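Local coordinates for protein CalS13 (Micromonospora echinospora, PDB 4ZAS) that probably transfers an amino group to a nucleotide-linked keto sugar, using pyridoxal 5'-phosphate as cofactor, at residues Gln314-Ala318 and Asp319-Pro323; Thr43-Ser46 and Ala47-Ser51. One frame throughout, in Å; residues are numbered along the deposited sequence.

In the fold
Contacts 1 and 2 are both local, but one is built mainly from side-chain charges and the other mainly from helix backbone. Contact 1 (314-323) is a surface contact where a loop turns into the short strand 321-322; its chemistry is ionic and water-mediated, with the A318 methyl packed against the arginine. Contact 2 (43-51), partly buried, is the last part of helix 41-49 and the turn after it, held mainly by main-chain bonds, with buried V45, V48 and L49 along the helix and exposed S50 and S51 in the turn. Both lean on the long helix 275-305. Contact 1 is built within one subunit, whereas contact 2 also meets the second subunit.

Contact 1 (Gln314-Ala318 and Asp319-Pro323); sequences QTERA and DDREP
A318 presents its methyl group to one face of the R321 guanidinium, with A318 CB 3.5 Å from R321 NE, and the same methyl lies 3.3 Å from D320 OD1. Here the packing is close, because a type I turn from A318 to R321 folds the chain back on itself. The guanidinium lies side-on to D320 and forms a salt bridge: R321 NE and NH2 both reach D320 OD1, each at 3.0 Å, and OD1 lies almost in the guanidinium plane. A bend in the arginine chain at chi3 (67°) helps bring the group back over the alanine. An alanine in place of R321 removes both of these donors, and would probably leave D320 OD1 without its charged mate and the A318 methyl without its flat cover.

The other side is looser. E316 OE1 stays 4.5 Å from R321 NH1, well out of the guanidinium plane, so charge alone acts directly; a water bonded to OE1 makes a weak bond to NH1, while Y166 holds OE1 from outside. A second water links R317 O to D319 OD1, bridging the start of the turn beside the exposed D319.

Around this turn, D320 OD2 forms a salt bridge with R203, R317 another with D303 of helix 275-305, and strand 321-322 pairs antiparallel with strand 201-202 at the edge of a small sheet.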
# COMPACT_ATOMS: atom_id res chain seq x y z
N GLN A 314 -11.01 33.59 -12.17
CA GLN A 314 -10.65 32.29 -12.74
C GLN A 314 -9.13 32.13 -12.68
O GLN A 314 -8.41 33.09 -12.38
CB GLN A 314 -11.14 32.19 -14.19
CG GLN A 314 -12.65 32.40 -14.36
CD GLN A 314 -13.12 32.21 -15.80
OE1 GLN A 314 -12.45 31.59 -16.62
NE2 GLN A 314 -14.25 32.80 -16.12
N THR A 315 -8.67 30.92 -12.97
CA THR A 315 -7.26 30.55 -12.97
C THR A 315 -6.62 30.90 -14.31
O THR A 315 -7.31 30.99 -15.32
CB THR A 315 -7.10 29.03 -12.68
OG1 THR A 315 -7.27 28.79 -11.28
CG2 THR A 315 -5.72 28.51 -13.09
N GLU A 316 -5.32 31.18 -14.29
CA GLU A 316 -4.52 31.41 -15.50
C GLU A 316 -4.72 30.32 -16.58
O GLU A 316 -4.94 29.16 -16.25
CB GLU A 316 -3.04 31.49 -15.09
CG GLU A 316 -2.05 31.55 -16.23
CD GLU A 316 -0.63 31.29 -15.76
OE1 GLU A 316 -0.07 30.20 -16.08
OE2 GLU A 316 -0.06 32.19 -15.11
N ARG A 317 -4.65 30.71 -17.85
CA ARG A 317 -4.73 29.74 -18.95
C ARG A 317 -3.67 30.01 -20.01
O ARG A 317 -3.74 31.00 -20.71
CB ARG A 317 -6.11 29.74 -19.64
CG ARG A 317 -7.30 29.46 -18.76
CD ARG A 317 -7.57 27.99 -18.63
NE ARG A 317 -8.82 27.74 -17.92
CZ ARG A 317 -8.95 27.75 -16.60
NH1 ARG A 317 -7.91 28.02 -15.83
NH2 ARG A 317 -10.14 27.52 -16.05
N ALA A 318 -2.72 29.11 -20.16
CA ALA A 318 -1.68 29.28 -21.15
C ALA A 318 -1.99 28.48 -22.41
O ALA A 318 -2.56 27.39 -22.34
CB ALA A 318 -0.35 28.86 -20.57
N ASP A 319 -1.56 29.01 -23.55
CA ASP A 319 -1.82 28.42 -24.86
C ASP A 319 -0.99 27.16 -25.08
O ASP A 319 -1.34 26.31 -25.91
CB ASP A 319 -1.46 29.41 -25.96
CG ASP A 319 -2.36 30.61 -25.98
OD1 ASP A 319 -3.55 30.47 -25.62
OD2 ASP A 319 -1.88 31.70 -26.35
N ASP A 320 0.10 27.05 -24.33
CA ASP A 320 1.10 26.05 -24.64
C ASP A 320 0.89 24.79 -23.80
O ASP A 320 1.83 24.02 -23.59
CB ASP A 320 2.50 26.62 -24.41
CG ASP A 320 2.80 26.89 -22.93
OD1 ASP A 320 1.87 26.86 -22.08
OD2 ASP A 320 3.98 27.16 -22.63
N ARG A 321 -0.31 24.62 -23.28
CA ARG A 321 -0.63 23.41 -22.52
C ARG A 321 -2.12 23.16 -22.58
O ARG A 321 -2.89 24.07 -22.81
CB ARG A 321 -0.17 23.52 -21.06
CG ARG A 321 -1.00 24.44 -20.20
CD ARG A 321 -0.18 24.92 -19.02
NE ARG A 321 0.90 25.78 -19.50
CZ ARG A 321 1.75 26.42 -18.71
NH1 ARG A 321 1.63 26.30 -17.40
NH2 ARG A 321 2.70 27.20 -19.23
N GLU A 322 -2.51 21.91 -22.38
CA GLU A 322 -3.90 21.49 -22.45
C GLU A 322 -4.31 20.81 -21.16
O GLU A 322 -4.08 19.61 -20.98
CB GLU A 322 -4.11 20.57 -23.64
CG GLU A 322 -5.30 20.91 -24.48
CD GLU A 322 -5.36 20.03 -25.71
OE1 GLU A 322 -4.39 19.28 -25.95
OE2 GLU A 322 -6.39 20.07 -26.41
N PRO A 323 -4.91 21.57 -20.24
CA PRO A 323 -5.30 21.10 -18.91
C PRO A 323 -6.33 19.99 -18.94
O PRO A 323 -7.06 19.84 -19.92
CB PRO A 323 -5.87 22.35 -18.25
CG PRO A 323 -5.27 23.47 -18.98
CD PRO A 323 -5.11 23.02 -20.39
O HOH W 1 1.95 28.68 -16.16
O HOH W 2 -4.63 31.76 -23.19

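Contact 2 (Thr43-Ser46 and Ala47-Ser51); sequences TRVS and AVLSS
V48 O is gripped twice by one residue, S51, whose OG lies 2.7 Å and whose backbone N lies 3.2 Å from it, both on the same face of the carbonyl plane. S51 OG also bonds to the backbone N of R53, tying the helix end to the segment that follows. One residue earlier, S50 OG reaches back to A47 O at 3.2 Å; its first torsion (84°) sets the hydroxyl between the backbone N and the carbonyl carbon, turned toward the preceding turn.

Behind these serines run the helical bonds: L49 N meets V45 O at 3.0 Å in the carbonyl plane, and S50 N meets S46 O at 3.1 Å, less straight and tilted from that plane. V45 and L49 run side by side in the same direction, with V45 CG1 3.8 Å from L49 CD1. That apolar ridge packs against the second subunit, V45 on V45 and L49 on V41 of that chain, while V48 rests on E275 and I276 of helix 275-305.

Serine hydroxyls bonded to the carbonyl three residues back are familiar at helix ends; here they finish a short interface helix beside R53 and L54, a dTDP site seen in a crystal structure of this protein but empty of dTDP in this chain.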
# COMPACT_ATOMS: atom_id res chain seq x y z
N THR A 43 -16.44 -8.58 -17.40
CA THR A 43 -15.92 -9.67 -18.21
C THR A 43 -14.40 -9.84 -18.05
O THR A 43 -13.90 -10.95 -17.88
CB THR A 43 -16.25 -9.43 -19.68
OG1 THR A 43 -17.67 -9.40 -19.83
CG2 THR A 43 -15.67 -10.54 -20.53
N ARG A 44 -13.69 -8.73 -18.13
CA ARG A 44 -12.24 -8.75 -18.01
C ARG A 44 -11.82 -9.25 -16.61
O ARG A 44 -10.95 -10.11 -16.48
CB ARG A 44 -11.71 -7.34 -18.28
CG ARG A 44 -11.18 -7.14 -19.69
CD ARG A 44 -10.38 -5.85 -19.74
NE ARG A 44 -9.63 -5.68 -20.99
CZ ARG A 44 -10.05 -4.98 -22.04
NH1 ARG A 44 -11.22 -4.35 -22.01
NH2 ARG A 44 -9.28 -4.89 -23.11
N VAL A 45 -12.48 -8.71 -15.59
CA VAL A 45 -12.18 -9.01 -14.19
C VAL A 45 -12.47 -10.45 -13.91
O VAL A 45 -11.74 -11.12 -13.20
CB VAL A 45 -13.00 -8.10 -13.24
CG1 VAL A 45 -12.95 -8.62 -11.80
CG2 VAL A 45 -12.49 -6.69 -13.32
N SER A 46 -13.56 -10.93 -14.47
CA SER A 46 -13.97 -12.31 -14.32
C SER A 46 -12.89 -13.25 -14.82
O SER A 46 -12.65 -14.28 -14.21
CB SER A 46 -15.28 -12.56 -15.07
OG SER A 46 -15.72 -13.87 -14.89
N ALA A 47 -12.20 -12.87 -15.89
CA ALA A 47 -11.12 -13.69 -16.46
C ALA A 47 -9.93 -13.82 -15.51
O ALA A 47 -9.35 -14.89 -15.35
CB ALA A 47 -10.67 -13.11 -17.79
N VAL A 48 -9.58 -12.71 -14.88
CA VAL A 48 -8.55 -12.66 -13.87
C VAL A 48 -8.90 -13.58 -12.71
O VAL A 48 -8.03 -14.28 -12.20
CB VAL A 48 -8.37 -11.24 -13.36
CG1 VAL A 48 -7.81 -11.24 -11.94
CG2 VAL A 48 -7.48 -10.48 -14.30
N LEU A 49 -10.15 -13.53 -12.28
CA LEU A 49 -10.60 -14.32 -11.13
C LEU A 49 -10.59 -15.81 -11.39
O LEU A 49 -10.42 -16.61 -10.48
CB LEU A 49 -11.99 -13.88 -10.69
CG LEU A 49 -11.90 -12.44 -10.21
CD1 LEU A 49 -13.28 -11.90 -9.91
CD2 LEU A 49 -10.95 -12.30 -9.03
N SER A 50 -10.77 -16.19 -12.65
CA SER A 50 -10.80 -17.60 -12.99
C SER A 50 -9.40 -18.11 -13.35
O SER A 50 -9.23 -19.27 -13.71
CB SER A 50 -11.75 -17.82 -14.15
OG SER A 50 -11.09 -17.56 -15.37
N SER A 51 -8.40 -17.24 -13.27
CA SER A 51 -7.05 -17.60 -13.72
C SER A 51 -6.19 -18.23 -12.63
O SER A 51 -5.21 -18.92 -12.92
CB SER A 51 -6.34 -16.37 -14.29
OG SER A 51 -5.91 -15.51 -13.25